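Local coordinates for DUF5037 domain-containing protein (Ruminococcus gnavus, PDB 4GL6), which is of unknown function but belongs to the DUF5037 family, with a chain that folds around one antiparallel and one mixed beta-sheet, at residues A[8-13]-A[56-61]; A[50-55]-A[76-81]; A[131-136]-A[220-225]; A[23-28]-A[194-199]. All coordinates share one frame; numbering follows the deposited sequence.

Contact 1. Residues A[8-13]-A[56-61]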
loop_
_atom_site.group_PDB
_atom_site.type_symbol
_atom_site.label_atom_id
_atom_site.label_comp_id
_atom_site.label_asym_id
_atom_site.label_seq_id
_atom_site.Cartn_x
_atom_site.Cartn_y
_atom_site.Cartn_z
ATOM N N ILE A 8 19.889 7.748 10.416
ATOM C CA ILE A 8 20.205 7.083 11.683
ATOM C C ILE A 8 19.252 7.566 12.785
ATOM O O ILE A 8 18.843 6.762 13.631
ATOM C CB ILE A 8 21.706 7.254 12.095
ATOM C CG1 ILE A 8 22.649 6.422 11.193
ATOM C CG2 ILE A 8 21.948 6.860 13.557
ATOM C CD1 ILE A 8 22.772 6.845 9.733
ATOM N N LYS A 9 18.892 8.855 12.765
ATOM C CA LYS A 9 17.947 9.397 13.749
ATOM C C LYS A 9 16.576 8.710 13.620
ATOM O O LYS A 9 15.998 8.292 14.627
ATOM C CB LYS A 9 17.806 10.926 13.633
ATOM C CG LYS A 9 19.040 11.755 14.002
ATOM C CD LYS A 9 18.715 13.249 13.980
ATOM C CE LYS A 9 19.926 14.123 14.276
ATOM N NZ LYS A 9 19.596 15.575 14.302
ATOM N N ILE A 10 16.102 8.562 12.384
ATOM C CA ILE A 10 14.807 7.928 12.092
ATOM C C ILE A 10 14.840 6.445 12.438
ATOM O O ILE A 10 13.914 5.946 13.084
ATOM C CB ILE A 10 14.373 8.117 10.614
ATOM C CG1 ILE A 10 14.129 9.605 10.322
ATOM C CG2 ILE A 10 13.078 7.350 10.313
ATOM C CD1 ILE A 10 13.993 9.957 8.866
ATOM N N GLU A 11 15.892 5.750 12.001
ATOM C CA GLU A 11 16.089 4.320 12.321
ATOM C C GLU A 11 16.110 4.088 13.851
ATOM O O GLU A 11 15.461 3.152 14.346
ATOM C CB GLU A 11 17.376 3.768 11.667
ATOM C CG GLU A 11 17.303 3.583 10.146
ATOM C CD GLU A 11 18.646 3.267 9.471
ATOM O OE1 GLU A 11 19.687 3.119 10.154
ATOM O OE2 GLU A 11 18.671 3.152 8.225
ATOM N N THR A 12 16.826 4.950 14.579
ATOM C CA THR A 12 16.924 4.839 16.043
ATOM C C THR A 12 15.570 5.046 16.717
ATOM O O THR A 12 15.221 4.304 17.636
ATOM C CB THR A 12 17.952 5.825 16.627
ATOM O OG1 THR A 12 19.218 5.563 16.029
ATOM C CG2 THR A 12 18.080 5.687 18.156
ATOM N N TYR A 13 14.812 6.033 16.243
ATOM C CA TYR A 13 13.477 6.290 16.780
ATOM C C TYR A 13 12.539 5.079 16.593
ATOM O O TYR A 13 11.932 4.621 17.558
ATOM C CB TYR A 13 12.846 7.568 16.184
ATOM C CG TYR A 13 11.341 7.554 16.307
ATOM C CD1 TYR A 13 10.718 7.808 17.529
ATOM C CD2 TYR A 13 10.540 7.203 15.217
ATOM C CE1 TYR A 13 9.328 7.750 17.649
ATOM C CE2 TYR A 13 9.161 7.130 15.334
ATOM C CZ TYR A 13 8.554 7.401 16.547
ATOM O OH TYR A 13 7.185 7.355 16.632
ATOM N N GLY A 56 7.066 7.812 6.113
ATOM C CA GLY A 56 6.969 8.491 7.400
ATOM C C GLY A 56 7.331 9.956 7.190
ATOM O O GLY A 56 8.102 10.295 6.293
ATOM N N SER A 57 6.785 10.813 8.039
ATOM C CA SER A 57 6.925 12.252 7.938
ATOM C C SER A 57 7.648 12.736 9.220
ATOM O O SER A 57 7.181 12.453 10.314
ATOM C CB SER A 57 5.513 12.813 7.788
ATOM O OG SER A 57 5.533 14.135 7.329
ATOM N N TYR A 58 8.799 13.415 9.077
ATOM C CA TYR A 58 9.623 13.896 10.217
ATOM C C TYR A 58 10.082 15.355 10.045
ATOM O O TYR A 58 10.010 15.912 8.956
ATOM C CB TYR A 58 10.880 12.998 10.409
ATOM C CG TYR A 58 10.577 11.528 10.640
ATOM C CD1 TYR A 58 10.362 10.662 9.572
ATOM C CD2 TYR A 58 10.479 10.997 11.937
ATOM C CE1 TYR A 58 10.053 9.307 9.779
ATOM C CE2 TYR A 58 10.171 9.641 12.162
ATOM C CZ TYR A 58 9.960 8.796 11.088
ATOM O OH TYR A 58 9.650 7.467 11.272
ATOM N N PHE A 59 10.515 15.963 11.152
ATOM C CA PHE A 59 11.099 17.320 11.181
ATOM C C PHE A 59 12.406 17.207 11.963
ATOM O O PHE A 59 12.422 16.588 13.029
ATOM C CB PHE A 59 10.138 18.329 11.823
ATOM C CG PHE A 59 10.731 19.698 12.042
ATOM C CD1 PHE A 59 10.787 20.630 11.003
ATOM C CD2 PHE A 59 11.215 20.078 13.313
ATOM C CE1 PHE A 59 11.329 21.901 11.225
ATOM C CE2 PHE A 59 11.753 21.351 13.533
ATOM C CZ PHE A 59 11.808 22.260 12.486
ATOM N N ASN A 60 13.480 17.777 11.412
ATOM C CA ASN A 60 14.810 17.728 12.013
ATOM C C ASN A 60 15.207 19.146 12.416
ATOM O O ASN A 60 15.453 19.960 11.530
ATOM C CB ASN A 60 15.819 17.147 11.022
ATOM C CG ASN A 60 17.199 16.988 11.615
ATOM O OD1 ASN A 60 17.382 16.305 12.618
ATOM N ND2 ASN A 60 18.176 17.597 10.985
ATOM N N PRO A 61 15.275 19.448 13.746
ATOM C CA PRO A 61 15.598 20.826 14.173
ATOM C C PRO A 61 16.973 21.358 13.734
ATOM O O PRO A 61 17.888 20.569 13.490
ATOM C CB PRO A 61 15.492 20.758 15.700
ATOM C CG PRO A 61 14.606 19.593 15.965
ATOM C CD PRO A 61 14.950 18.596 14.911
#
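Ile10 of helix 6-18 lies on the ring of Tyr58 from strand 54-59. Its CG1 sits 3.9 Å from the Tyr58 ring centroid and only 8° off the ring normal, a CH-pi contact over the centre of one face. The branches spread along the ring: Ile10 CG2 meets the hydroxyl end, 3.5 Å from Tyr58 CZ, and Ile10 CD1 lies 3.8 Å from Tyr58 CD1. With CG1 beside the backbone N (chi1 -65°), CG2 and the CG1-CD1 arm can cover the same face together. Tyr13, three residues on, comes to the ring's edge, its CD2 3.9 Å from Tyr58 CE2. The polar link is Lys9 NZ to Asn60 OD1, 2.9 Å long; the ammonium lies in the carbonyl plane on a lone pair, with a C=O...N angle of 137°.

Outside the pair, Ser66 O also accepts from Lys9 NZ, and Asp73 takes the hydroxyl of Tyr13. Ala42 of the adjacent strand 40-46 and Val24 of the outer strand 22-28 also touch Ile10. Dispersion and CH-pi contact thus seat the helix on the sheet, while the lysine reaches past them to oxygens where the strand gives way to loop.

Contact 2. Residues A[50-55]-A[76-81]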
loop_
_atom_site.group_PDB
_atom_site.type_symbol
_atom_site.label_atom_id
_atom_site.label_comp_id
_atom_site.label_asym_id
_atom_site.label_seq_id
_atom_site.Cartn_x
_atom_site.Cartn_y
_atom_site.Cartn_z
ATOM N N PRO A 50 11.075 -6.703 4.706
ATOM C CA PRO A 50 11.934 -5.863 3.880
ATOM C C PRO A 50 11.491 -5.541 2.458
ATOM O O PRO A 50 12.054 -4.617 1.879
ATOM C CB PRO A 50 13.238 -6.666 3.841
ATOM C CG PRO A 50 12.781 -8.083 3.851
ATOM C CD PRO A 50 11.524 -8.113 4.674
ATOM N N LYS A 51 10.532 -6.276 1.899
ATOM C CA LYS A 51 10.101 -6.029 0.515
ATOM C C LYS A 51 8.984 -4.973 0.388
ATOM O O LYS A 51 8.707 -4.558 -0.730
ATOM C CB LYS A 51 9.631 -7.334 -0.141
ATOM C CG LYS A 51 10.624 -8.493 -0.152
ATOM C CD LYS A 51 11.732 -8.379 -1.204
ATOM C CE LYS A 51 12.598 -9.646 -1.213
ATOM N NZ LYS A 51 13.497 -9.762 -2.395
ATOM N N HIS A 52 8.367 -4.538 1.501
ATOM C CA HIS A 52 7.225 -3.592 1.488
ATOM C C HIS A 52 7.446 -2.299 2.228
ATOM O O HIS A 52 7.139 -2.192 3.440
ATOM C CB HIS A 52 6.005 -4.280 2.030
ATOM C CG HIS A 52 5.540 -5.386 1.155
ATOM N ND1 HIS A 52 4.745 -5.164 0.091
ATOM C CD2 HIS A 52 5.821 -6.739 1.172
ATOM C CE1 HIS A 52 4.501 -6.320 -0.515
ATOM N NE2 HIS A 52 5.164 -7.290 0.145
ATOM N N PRO A 53 7.949 -1.276 1.521
ATOM C CA PRO A 53 8.258 -0.023 2.207
ATOM C C PRO A 53 7.046 0.808 2.614
ATOM O O PRO A 53 5.952 0.601 2.106
ATOM C CB PRO A 53 9.110 0.735 1.188
ATOM C CG PRO A 53 8.681 0.207 -0.126
ATOM C CD PRO A 53 8.237 -1.198 0.074
ATOM N N PHE A 54 7.269 1.720 3.559
ATOM C CA PHE A 54 6.245 2.657 4.035
ATOM C C PHE A 54 6.840 4.035 4.263
ATOM O O PHE A 54 8.024 4.141 4.587
ATOM C CB PHE A 54 5.572 2.157 5.297
ATOM C CG PHE A 54 6.476 2.038 6.488
ATOM C CD1 PHE A 54 7.291 0.920 6.650
ATOM C CD2 PHE A 54 6.475 3.025 7.489
ATOM C CE1 PHE A 54 8.120 0.805 7.762
ATOM C CE2 PHE A 54 7.288 2.912 8.609
ATOM C CZ PHE A 54 8.113 1.797 8.747
ATOM N N GLU A 55 6.016 5.072 4.084
ATOM C CA GLU A 55 6.464 6.456 4.218
ATOM C C GLU A 55 6.153 6.991 5.609
ATOM O O GLU A 55 5.156 6.630 6.214
ATOM C CB GLU A 55 5.859 7.352 3.134
ATOM C CG GLU A 55 6.606 8.656 2.920
ATOM C CD GLU A 55 6.054 9.466 1.758
ATOM O OE1 GLU A 55 4.890 9.918 1.880
ATOM O OE2 GLU A 55 6.794 9.682 0.743
ATOM N N GLY A 76 1.761 2.605 11.949
ATOM C CA GLY A 76 0.407 2.059 12.189
ATOM C C GLY A 76 -0.289 1.814 10.858
ATOM O O GLY A 76 -0.920 0.774 10.625
ATOM N N GLN A 77 -0.119 2.794 9.990
ATOM C CA GLN A 77 -0.574 2.762 8.619
ATOM C C GLN A 77 -0.023 1.531 7.876
ATOM O O GLN A 77 -0.761 0.845 7.173
ATOM C CB GLN A 77 -0.088 4.057 7.950
ATOM C CG GLN A 77 -0.780 4.454 6.687
ATOM C CD GLN A 77 -0.375 5.853 6.257
ATOM O OE1 GLN A 77 -1.063 6.852 6.531
ATOM N NE2 GLN A 77 0.792 5.938 5.656
ATOM N N ARG A 78 1.274 1.267 8.035
ATOM C CA ARG A 78 1.939 0.114 7.397
ATOM C C ARG A 78 1.377 -1.219 7.868
ATOM O O ARG A 78 1.185 -2.125 7.059
ATOM C CB ARG A 78 3.467 0.138 7.616
ATOM C CG ARG A 78 4.238 -1.125 7.215
ATOM C CD ARG A 78 4.009 -1.478 5.748
ATOM N NE ARG A 78 4.109 -2.911 5.494
ATOM C CZ ARG A 78 3.610 -3.543 4.427
ATOM N NH1 ARG A 78 2.933 -2.902 3.481
ATOM N NH2 ARG A 78 3.762 -4.852 4.320
ATOM N N LEU A 79 1.147 -1.335 9.167
ATOM C CA LEU A 79 0.571 -2.547 9.732
ATOM C C LEU A 79 -0.825 -2.817 9.158
ATOM O O LEU A 79 -1.174 -3.985 8.936
ATOM C CB LEU A 79 0.512 -2.465 11.259
ATOM C CG LEU A 79 1.841 -2.361 12.012
ATOM C CD1 LEU A 79 1.564 -2.095 13.497
ATOM C CD2 LEU A 79 2.684 -3.604 11.810
ATOM N N LEU A 80 -1.607 -1.756 8.911
ATOM C CA LEU A 80 -2.932 -1.900 8.291
ATOM C C LEU A 80 -2.764 -2.367 6.818
ATOM O O LEU A 80 -3.462 -3.281 6.386
ATOM C CB LEU A 80 -3.785 -0.625 8.438
ATOM C CG LEU A 80 -4.390 -0.284 9.821
ATOM C CD1 LEU A 80 -4.998 1.113 9.828
ATOM C CD2 LEU A 80 -5.457 -1.280 10.269
ATOM N N ALA A 81 -1.815 -1.772 6.091
ATOM C CA ALA A 81 -1.467 -2.198 4.719
ATOM C C ALA A 81 -1.036 -3.656 4.674
ATOM O O ALA A 81 -1.479 -4.383 3.796
ATOM C CB ALA A 81 -0.361 -1.321 4.093
#
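Arg78 of helix 75-95 runs past Phe54 and then brings its guanidinium to His52, so one side chain carries nearly all of the contact. Its apolar part meets Phe54 first: Arg78 CB is 3.7 Å from Phe54 CB, and Arg78 CG is 3.7 Å from Phe54 CD1. The two side chains cross at about a right angle. Phe54 holds CG between its backbone N and carbonyl carbon (chi1 64°), which leaves both CB and the near side of the ring against the arginine. Ring contact with Tyr75 adds to the packing round Phe54.

At the far end the interaction is of a methylene with a flat cation. His52 CB lies over one face of the Arg78 guanidinium, displaced toward its rim, 3.3 Å from Arg78 NH2. The bend at chi2 of Arg78 (57°) turns the chain so that this face can be covered. Although the imidazole and guanidinium planes are 6° apart, the CB does the touching, while the imidazole leads away and meets the ring of Tyr100.

No hydrogen bond spans the two segments; the polar demand is met close by. Arg78 NH2 forms a salt bridge with Asp49, just before 50-55, and Arg78 NH1 another with Glu85 on the same helix. Gln77 stays loosely beside Glu55, its OE1 bonded to Ile107 N.

The chemistry is that of a buried arginine whose charge is probably balanced by two carboxylates, leaving its methylenes and one guanidinium face to pack against the chain that leads into strand 54-59.

Contact 3. Residues A[131-136]-A[220-225]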
loop_
_atom_site.group_PDB
_atom_site.type_symbol
_atom_site.label_atom_id
_atom_site.label_comp_id
_atom_site.label_asym_id
_atom_site.label_seq_id
_atom_site.Cartn_x
_atom_site.Cartn_y
_atom_site.Cartn_z
ATOM N N GLN A 131 -18.727 5.236 9.536
ATOM C CA GLN A 131 -19.628 5.972 10.456
ATOM C C GLN A 131 -21.113 5.945 10.044
ATOM O O GLN A 131 -21.990 5.799 10.899
ATOM C CB GLN A 131 -19.156 7.422 10.677
ATOM C CG GLN A 131 -17.796 7.557 11.359
ATOM C CD GLN A 131 -17.799 7.054 12.807
ATOM O OE1 GLN A 131 -17.033 6.155 13.163
ATOM N NE2 GLN A 131 -18.689 7.598 13.628
ATOM N N SER A 132 -21.397 6.113 8.753
ATOM C CA SER A 132 -22.790 6.128 8.242
ATOM C C SER A 132 -22.803 6.044 6.745
ATOM O O SER A 132 -21.734 6.095 6.131
ATOM C CB SER A 132 -23.553 7.402 8.681
ATOM O OG SER A 132 -22.991 8.589 8.154
ATOM N N ASN A 133 -23.993 5.928 6.140
ATOM C CA ASN A 133 -24.092 5.887 4.657
ATOM C C ASN A 133 -23.650 7.176 3.955
ATOM O O ASN A 133 -23.438 7.126 2.748
ATOM C CB ASN A 133 -25.498 5.531 4.171
ATOM C CG ASN A 133 -25.979 4.178 4.649
ATOM O OD1 ASN A 133 -25.193 3.261 4.928
ATOM N ND2 ASN A 133 -27.289 4.033 4.704
ATOM N N SER A 134 -23.604 8.295 4.697
ATOM C CA SER A 134 -23.085 9.608 4.258
ATOM C C SER A 134 -21.658 9.969 4.745
ATOM O O SER A 134 -20.972 10.778 4.099
ATOM C CB SER A 134 -24.035 10.725 4.706
ATOM O OG SER A 134 -24.151 10.796 6.125
ATOM N N ASP A 135 -21.231 9.395 5.872
ATOM C CA ASP A 135 -19.939 9.666 6.499
ATOM C C ASP A 135 -19.121 8.378 6.547
ATOM O O ASP A 135 -19.281 7.547 7.442
ATOM C CB ASP A 135 -20.161 10.261 7.899
ATOM C CG ASP A 135 -18.878 10.764 8.562
ATOM O OD1 ASP A 135 -17.760 10.658 7.984
ATOM O OD2 ASP A 135 -19.006 11.284 9.698
ATOM N N TYR A 136 -18.277 8.200 5.548
ATOM C CA TYR A 136 -17.415 7.028 5.466
ATOM C C TYR A 136 -16.085 7.418 4.822
ATOM O O TYR A 136 -15.948 8.484 4.222
ATOM C CB TYR A 136 -18.091 5.852 4.739
ATOM C CG TYR A 136 -18.601 6.189 3.346
ATOM C CD1 TYR A 136 -17.761 6.115 2.228
ATOM C CD2 TYR A 136 -19.908 6.608 3.133
ATOM C CE1 TYR A 136 -18.224 6.440 0.946
ATOM C CE2 TYR A 136 -20.365 6.937 1.855
ATOM C CZ TYR A 136 -19.525 6.854 0.767
ATOM O OH TYR A 136 -19.966 7.160 -0.497
HETATM N N MSE A 220 -15.460 -1.434 -4.692
HETATM C CA MSE A 220 -16.631 -2.015 -4.007
HETATM C C MSE A 220 -17.001 -0.875 -3.084
HETATM O O MSE A 220 -16.223 -0.525 -2.182
HETATM C CB MSE A 220 -16.334 -3.288 -3.226
HETATM C CG MSE A 220 -17.572 -3.804 -2.488
HETATM SE SE MSE A 220 -17.427 -5.626 -1.881
HETATM C CE MSE A 220 -17.430 -6.585 -3.562
ATOM N N ARG A 221 -18.159 -0.276 -3.349
ATOM C CA ARG A 221 -18.609 0.893 -2.609
ATOM C C ARG A 221 -19.174 0.527 -1.276
ATOM O O ARG A 221 -19.519 -0.623 -1.028
ATOM C CB ARG A 221 -19.646 1.687 -3.407
ATOM C CG ARG A 221 -19.044 2.237 -4.669
ATOM C CD ARG A 221 -20.027 3.055 -5.469
ATOM N NE ARG A 221 -19.348 3.609 -6.627
ATOM C CZ ARG A 221 -18.508 4.646 -6.606
ATOM N NH1 ARG A 221 -18.211 5.299 -5.468
ATOM N NH2 ARG A 221 -17.935 5.035 -7.745
ATOM N N TYR A 222 -19.274 1.550 -0.434
ATOM C CA TYR A 222 -19.818 1.448 0.893
ATOM C C TYR A 222 -21.246 0.930 0.807
ATOM O O TYR A 222 -22.040 1.435 -0.002
ATOM C CB TYR A 222 -19.767 2.823 1.565
ATOM C CG TYR A 222 -20.093 2.790 3.007
ATOM C CD1 TYR A 222 -19.101 2.504 3.955
ATOM C CD2 TYR A 222 -21.392 3.020 3.448
ATOM C CE1 TYR A 222 -19.401 2.462 5.302
ATOM C CE2 TYR A 222 -21.696 2.982 4.798
ATOM C CZ TYR A 222 -20.699 2.697 5.718
ATOM O OH TYR A 222 -21.004 2.662 7.048
ATOM N N GLY A 223 -21.535 -0.100 1.613
ATOM C CA GLY A 223 -22.859 -0.718 1.647
ATOM C C GLY A 223 -23.243 -1.528 0.417
ATOM O O GLY A 223 -24.422 -1.770 0.192
ATOM N N SER A 224 -22.256 -1.936 -0.379
ATOM C CA SER A 224 -22.452 -2.726 -1.585
ATOM C C SER A 224 -21.696 -4.049 -1.420
ATOM O O SER A 224 -20.583 -4.064 -0.913
ATOM C CB SER A 224 -21.915 -1.958 -2.787
ATOM O OG SER A 224 -22.148 -2.666 -3.982
ATOM N N ASP A 225 -22.310 -5.149 -1.844
ATOM C CA ASP A 225 -21.700 -6.479 -1.761
ATOM C C ASP A 225 -20.988 -6.912 -3.039
ATOM O O ASP A 225 -20.375 -7.976 -3.056
ATOM C CB ASP A 225 -22.763 -7.510 -1.327
ATOM C CG ASP A 225 -23.247 -7.285 0.116
ATOM O OD1 ASP A 225 -22.557 -6.616 0.925
ATOM O OD2 ASP A 225 -24.329 -7.796 0.456
#
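Tyr136 and Tyr222 lay their rings face to face in an offset stack, centroids 4.6 Å apart and planes only 6° from parallel. The offset brings each CB under its partner's ring. Tyr222 CB stands 3.8 Å from the Tyr136 ring centroid, almost on the normal, whereas Tyr136 CB, 3.9 Å from the Tyr222 centroid, is displaced toward the rim. This double CH-pi contact is the tight part. Tyr222 is the most deeply engaged residue of the contact: at the second position of the type II turn Arg221-Ser224, its CG is anti to the backbone N (chi1 -170°), which sends the ring out from the turn into the other loop. Gly223 takes the positive phi of the third turn position.

The remaining side is looser and has no hydrogen bond across it. Asn133 OD1 lies in plane at the edge of the Tyr222 ring, 3.5 Å from Tyr222 CE2, and Ser132 O is 3.4 Å from the same CE2. Asn133 is exposed. An ST motif, Asp135 N donating to Ser132 OG, and the backbone bond from Ser132 N to Asp135 O both close the loop.

Segment 131-136 connects helix 122-129 to strand 140-147. Segment 220-225 starts on the last residue of strand 215-220 and runs on toward helix 231-239. Gln174, immediately before the intervening strand 175-182, touches Tyr136 and accepts from Tyr222 N, so with it three chain segments meet at one end of the mixed sheet.

Contact 4. Residues A[23-28]-A[194-199]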
loop_
_atom_site.group_PDB
_atom_site.type_symbol
_atom_site.label_atom_id
_atom_site.label_comp_id
_atom_site.label_asym_id
_atom_site.label_seq_id
_atom_site.Cartn_x
_atom_site.Cartn_y
_atom_site.Cartn_z
ATOM N N GLU A 23 15.195 0.105 8.509
ATOM C CA GLU A 23 16.145 0.727 7.595
ATOM C C GLU A 23 15.390 1.821 6.834
ATOM O O GLU A 23 14.258 1.611 6.409
ATOM C CB GLU A 23 16.728 -0.326 6.630
ATOM C CG GLU A 23 17.834 0.180 5.698
ATOM C CD GLU A 23 18.435 -0.893 4.785
ATOM O OE1 GLU A 23 18.005 -2.067 4.821
ATOM O OE2 GLU A 23 19.355 -0.555 4.011
ATOM N N VAL A 24 15.999 2.997 6.721
ATOM C CA VAL A 24 15.472 4.088 5.914
ATOM C C VAL A 24 16.138 3.860 4.569
ATOM O O VAL A 24 17.343 4.012 4.458
ATOM C CB VAL A 24 15.828 5.484 6.481
ATOM C CG1 VAL A 24 15.525 6.573 5.455
ATOM C CG2 VAL A 24 15.074 5.742 7.786
ATOM N N LEU A 25 15.367 3.459 3.562
ATOM C CA LEU A 25 15.909 3.224 2.207
ATOM C C LEU A 25 16.320 4.532 1.541
ATOM O O LEU A 25 17.325 4.587 0.854
ATOM C CB LEU A 25 14.912 2.458 1.327
ATOM C CG LEU A 25 14.522 1.058 1.820
ATOM C CD1 LEU A 25 13.457 0.471 0.914
ATOM C CD2 LEU A 25 15.722 0.114 1.917
ATOM N N SER A 26 15.531 5.577 1.745
ATOM C CA SER A 26 15.819 6.915 1.202
ATOM C C SER A 26 14.909 7.950 1.849
ATOM O O SER A 26 13.912 7.614 2.517
ATOM C CB SER A 26 15.593 6.971 -0.308
ATOM O OG SER A 26 14.234 6.704 -0.634
ATOM N N TRP A 27 15.268 9.208 1.658
ATOM C CA TRP A 27 14.434 10.287 2.136
ATOM C C TRP A 27 14.540 11.493 1.287
ATOM O O TRP A 27 15.564 11.764 0.662
ATOM C CB TRP A 27 14.611 10.594 3.623
ATOM C CG TRP A 27 15.949 11.085 4.062
ATOM C CD1 TRP A 27 16.953 10.352 4.673
ATOM C CD2 TRP A 27 16.455 12.450 4.006
ATOM N NE1 TRP A 27 18.017 11.144 4.973
ATOM C CE2 TRP A 27 17.793 12.408 4.595
ATOM C CE3 TRP A 27 15.965 13.661 3.530
ATOM C CZ2 TRP A 27 18.588 13.537 4.697
ATOM C CZ3 TRP A 27 16.775 14.797 3.638
ATOM C CH2 TRP A 27 18.058 14.734 4.210
ATOM N N ASN A 28 13.473 12.260 1.370
ATOM C CA ASN A 28 13.196 13.361 0.517
ATOM C C ASN A 28 12.791 14.592 1.361
ATOM O O ASN A 28 12.053 14.443 2.335
ATOM C CB ASN A 28 12.048 12.818 -0.351
ATOM C CG ASN A 28 11.507 13.809 -1.306
ATOM O OD1 ASN A 28 12.223 14.699 -1.799
ATOM N ND2 ASN A 28 10.227 13.665 -1.597
ATOM N N LEU A 194 9.207 -1.479 -6.916
ATOM C CA LEU A 194 8.217 -1.631 -5.830
ATOM C C LEU A 194 8.829 -1.987 -4.474
ATOM O O LEU A 194 8.279 -1.618 -3.446
ATOM C CB LEU A 194 7.137 -2.669 -6.208
ATOM C CG LEU A 194 6.164 -2.308 -7.343
ATOM C CD1 LEU A 194 5.543 -3.544 -7.987
ATOM C CD2 LEU A 194 5.085 -1.353 -6.874
ATOM N N GLU A 195 9.951 -2.705 -4.480
ATOM C CA GLU A 195 10.658 -3.070 -3.249
ATOM C C GLU A 195 11.278 -1.889 -2.484
ATOM O O GLU A 195 11.514 -2.014 -1.281
ATOM C CB GLU A 195 11.757 -4.123 -3.530
ATOM C CG GLU A 195 11.239 -5.529 -3.822
ATOM C CD GLU A 195 12.319 -6.508 -4.276
ATOM O OE1 GLU A 195 13.538 -6.209 -4.184
ATOM O OE2 GLU A 195 11.930 -7.614 -4.699
ATOM N N ILE A 196 11.541 -0.772 -3.172
ATOM C CA ILE A 196 12.209 0.395 -2.576
ATOM C C ILE A 196 11.448 1.735 -2.609
ATOM O O ILE A 196 12.009 2.755 -2.216
ATOM C CB ILE A 196 13.633 0.571 -3.186
ATOM C CG1 ILE A 196 13.569 1.008 -4.677
ATOM C CG2 ILE A 196 14.451 -0.709 -2.970
ATOM C CD1 ILE A 196 14.863 1.572 -5.219
ATOM N N PHE A 197 10.213 1.748 -3.099
ATOM C CA PHE A 197 9.382 2.968 -3.130
ATOM C C PHE A 197 7.954 2.651 -2.706
ATOM O O PHE A 197 7.470 1.558 -2.968
ATOM C CB PHE A 197 9.358 3.601 -4.529
ATOM C CG PHE A 197 10.659 4.216 -4.944
ATOM C CD1 PHE A 197 11.143 5.345 -4.286
ATOM C CD2 PHE A 197 11.380 3.713 -6.026
ATOM C CE1 PHE A 197 12.343 5.930 -4.660
ATOM C CE2 PHE A 197 12.581 4.299 -6.403
ATOM C CZ PHE A 197 13.061 5.409 -5.721
ATOM N N THR A 198 7.289 3.627 -2.079
ATOM C CA THR A 198 5.899 3.489 -1.614
ATOM C C THR A 198 4.917 3.807 -2.723
ATOM O O THR A 198 5.279 4.393 -3.752
ATOM C CB THR A 198 5.621 4.375 -0.396
ATOM O OG1 THR A 198 6.082 5.698 -0.665
ATOM C CG2 THR A 198 6.348 3.822 0.830
ATOM N N SER A 199 3.664 3.436 -2.478
ATOM C CA SER A 199 2.558 3.587 -3.431
ATOM C C SER A 199 2.414 5.000 -3.972
ATOM O O SER A 199 2.241 5.954 -3.193
ATOM C CB SER A 199 1.234 3.178 -2.786
ATOM O OG SER A 199 0.208 3.103 -3.733
#
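Leu25 meets the loop 194-199 from within an irregularity of its strand: it has helix-like backbone angles (-70°/-39°), and both it and Ser26 face Thr43 of the neighbouring strand. As a result two consecutive side chains, Leu25 and Ser26, set out toward the loop, where a regular strand would alternate them.

The touching itself is slight and falls on one methyl. Leu25 CD1 lies 3.7 Å from Ile196 CA and 3.8 Å from Glu195 O, so it rests on the loop backbone rather than among side chains. The isoleucine adds its CB, 4.1 Å from Leu25 CD1, and its CG2 at a similar distance; CG1, placed between the backbone N and the carbonyl carbon (chi1 69°), carries the rest of the side chain away. Phe197 starts in the other direction, and its ring comes back nearer the strand without touching it. No hydrogen bond joins the segments, and the interface is shallow and near the surface.

Val24, before the bulge, packs instead on Ser7 of helix 6-18, while Leu25 also touches Ile45. The loop leads from helix 184-194, whose last residue, Leu194, packs on strand 99-104 of the mixed sheet. The arrangement is a classic beta bulge in the outermost strand of an antiparallel sheet, and the bulge leaves Leu25 directed at a neighbouring loop.

Contacts 1 and 2 are partly buried and share strand 54-59, which takes helix 6-18 near one end and helix 75-95 near the other. Contact 1 combines an aliphatic-aromatic face with a lysine bond, whereas contact 2 packs around an arginine salt-bridged to carboxylates outside its segments. Contact 4 is a shallow surface meeting of a leucine methyl with loop backbone and an isoleucine, on the same antiparallel sheet. It adjoins contact 1 through Val24 and Ile10, and contact 2 through Phe54 and Thr198. Contact 3 stands apart, its centre about 37 Å from that of contact 1, an aromatic stack between surface loops of the mixed sheet, on the opposite side of the chain's centre from contact 4.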